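Local coordinates for protein nucleoporin nup120 (PDB 4GQ2) that serves as a structural component of the nuclear pore complex in fission yeast, where nucleoporins can also dock transport factors, at residues I376-L381 with V392-L397. Numbering follows the deposited sequence.
Sequences IQKCNL and VWSHSL
K378 pairs with S394, and N380 with V392, as hydrogen-bonded pairs of two antiparallel strands whose axes approach to 4.6 Å, each pair closed by two backbone bonds. At the far end the pattern changes: S396 N reaches I376 O, but I376 N gives its hydrogen to the hydroxyl S396 OG instead of a carbonyl, 3.1 Å away and nearly straight at 173°. The S396 torsion that sets OG between its N and carbonyl carbon (chi1 70°) turns the hydroxyl back to this N-H. These strands form a beta hairpin in the beta-propeller domain; 361-370 flanks it on one side, and on the other the N-terminal strand 3-11 runs parallel to 390-395. On the face bearing Q377, C379, W393 and H395, the indole lies over C379, whose CB sits 3.4 Å from the centroid of the six-membered ring in a CH-pi contact. Turned opposite the backbone N (chi1 164°), C379 SG is carried over the same ring, a sulfur-aromatic contact. A serine in place of W393 would probably leave C379 without its aromatic cover and open a gap beside Q377, whose OE1 approaches W393 CZ3 to 3.8 Å. On the opposite face, K378 CB lies against S394 OG.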
loop_
_atom_site.group_PDB
_atom_site.type_symbol
_atom_site.label_atom_id
_atom_site.label_comp_id
_atom_site.label_asym_id
_atom_site.label_seq_id
_atom_site.Cartn_x
_atom_site.Cartn_y
_atom_site.Cartn_z
ATOM N N ILE A 376 17.609 -23.033 -3.493
ATOM C CA ILE A 376 16.764 -23.978 -4.212
ATOM C C ILE A 376 17.381 -24.276 -5.575
ATOM O O ILE A 376 17.802 -23.359 -6.291
ATOM C CB ILE A 376 15.300 -23.477 -4.337
ATOM C CG1 ILE A 376 14.525 -23.715 -3.038
ATOM C CG2 ILE A 376 14.559 -24.215 -5.438
ATOM C CD1 ILE A 376 14.819 -22.727 -1.933
ATOM N N GLN A 377 17.439 -25.562 -5.916
ATOM C CA GLN A 377 17.940 -26.005 -7.215
ATOM C C GLN A 377 16.908 -26.843 -7.954
ATOM O O GLN A 377 16.218 -27.667 -7.346
ATOM C CB GLN A 377 19.197 -26.857 -7.044
ATOM C CG GLN A 377 20.386 -26.181 -6.380
ATOM C CD GLN A 377 21.544 -27.144 -6.174
ATOM O OE1 GLN A 377 21.356 -28.364 -6.163
ATOM N NE2 GLN A 377 22.747 -26.603 -6.008
ATOM N N LYS A 378 16.813 -26.632 -9.265
ATOM C CA LYS A 378 16.064 -27.520 -10.151
ATOM C C LYS A 378 17.015 -28.258 -11.089
ATOM O O LYS A 378 18.018 -27.694 -11.541
ATOM C CB LYS A 378 15.055 -26.736 -10.985
ATOM C CG LYS A 378 13.732 -26.464 -10.303
ATOM C CD LYS A 378 12.773 -25.759 -11.253
ATOM C CE LYS A 378 11.416 -25.538 -10.600
ATOM N NZ LYS A 378 10.502 -24.715 -11.440
ATOM N N CYS A 379 16.694 -29.518 -11.376
ATOM C CA CYS A 379 17.409 -30.292 -12.383
ATOM C C CYS A 379 16.447 -30.911 -13.379
ATOM O O CYS A 379 15.567 -31.693 -13.006
ATOM C CB CYS A 379 18.253 -31.400 -11.747
ATOM S SG CYS A 379 18.801 -32.676 -12.918
ATOM N N ASN A 380 16.622 -30.545 -14.645
ATOM C CA ASN A 380 15.960 -31.230 -15.741
ATOM C C ASN A 380 16.819 -32.391 -16.209
ATOM O O ASN A 380 17.859 -32.196 -16.854
ATOM C CB ASN A 380 15.669 -30.270 -16.898
ATOM C CG ASN A 380 14.203 -29.886 -16.984
ATOM O OD1 ASN A 380 13.852 -28.711 -16.879
ATOM N ND2 ASN A 380 13.337 -30.879 -17.181
ATOM N N LEU A 381 16.389 -33.598 -15.857
ATOM C CA LEU A 381 17.081 -34.815 -16.265
ATOM C C LEU A 381 16.303 -35.524 -17.368
ATOM O O LEU A 381 15.067 -35.548 -17.352
ATOM C CB LEU A 381 17.301 -35.741 -15.073
ATOM N N VAL A 392 20.163 -30.437 -17.010
ATOM C CA VAL A 392 20.121 -28.980 -17.113
ATOM C C VAL A 392 19.708 -28.391 -15.760
ATOM O O VAL A 392 18.604 -28.653 -15.265
ATOM C CB VAL A 392 19.158 -28.517 -18.232
ATOM C CG1 VAL A 392 19.294 -27.019 -18.473
ATOM C CG2 VAL A 392 19.420 -29.291 -19.517
ATOM N N TRP A 393 20.606 -27.598 -15.176
ATOM C CA TRP A 393 20.453 -27.099 -13.807
ATOM C C TRP A 393 20.107 -25.638 -13.730
ATOM O O TRP A 393 20.543 -24.841 -14.564
ATOM C CB TRP A 393 21.732 -27.350 -13.014
ATOM C CG TRP A 393 21.982 -28.799 -12.689
ATOM C CD1 TRP A 393 22.655 -29.741 -13.464
ATOM C CD2 TRP A 393 21.563 -29.529 -11.485
ATOM N NE1 TRP A 393 22.679 -30.962 -12.840
ATOM C CE2 TRP A 393 22.043 -30.905 -11.652
ATOM C CE3 TRP A 393 20.866 -29.193 -10.328
ATOM C CZ2 TRP A 393 21.823 -31.881 -10.695
ATOM C CZ3 TRP A 393 20.653 -30.188 -9.369
ATOM C CH2 TRP A 393 21.121 -31.499 -9.551
ATOM N N SER A 394 19.323 -25.279 -12.715
ATOM C CA SER A 394 19.050 -23.878 -12.370
ATOM C C SER A 394 18.982 -23.685 -10.845
ATOM O O SER A 394 18.698 -24.629 -10.109
ATOM C CB SER A 394 17.771 -23.383 -13.054
ATOM O OG SER A 394 16.702 -24.287 -12.866
ATOM N N HIS A 395 19.263 -22.474 -10.369
ATOM C CA HIS A 395 19.270 -22.217 -8.926
ATOM C C HIS A 395 18.886 -20.814 -8.564
ATOM O O HIS A 395 18.775 -19.950 -9.437
ATOM C CB HIS A 395 20.635 -22.554 -8.331
ATOM C CG HIS A 395 21.734 -21.618 -8.761
ATOM N ND1 HIS A 395 22.236 -20.672 -7.948
ATOM C CD2 HIS A 395 22.418 -21.504 -9.968
ATOM C CE1 HIS A 395 23.198 -19.990 -8.597
ATOM N NE2 HIS A 395 23.308 -20.501 -9.834
ATOM N N SER A 396 18.689 -20.585 -7.265
ATOM C CA SER A 396 18.316 -19.278 -6.729
ATOM C C SER A 396 19.485 -18.618 -6.013
ATOM O O SER A 396 20.136 -19.242 -5.172
ATOM C CB SER A 396 17.145 -19.415 -5.755
ATOM O OG SER A 396 17.549 -20.075 -4.565
ATOM N N LEU A 397 19.735 -17.353 -6.340
ATOM C CA LEU A 397 20.790 -16.576 -5.693
ATOM C C LEU A 397 20.174 -15.645 -4.650
ATOM O O LEU A 397 20.084 -14.432 -4.856
ATOM C CB LEU A 397 21.592 -15.787 -6.743
ATOM C CG LEU A 397 23.072 -15.416 -6.524
ATOM C CD1 LEU A 397 23.262 -14.259 -5.545
ATOM C CD2 LEU A 397 23.924 -16.622 -6.127
#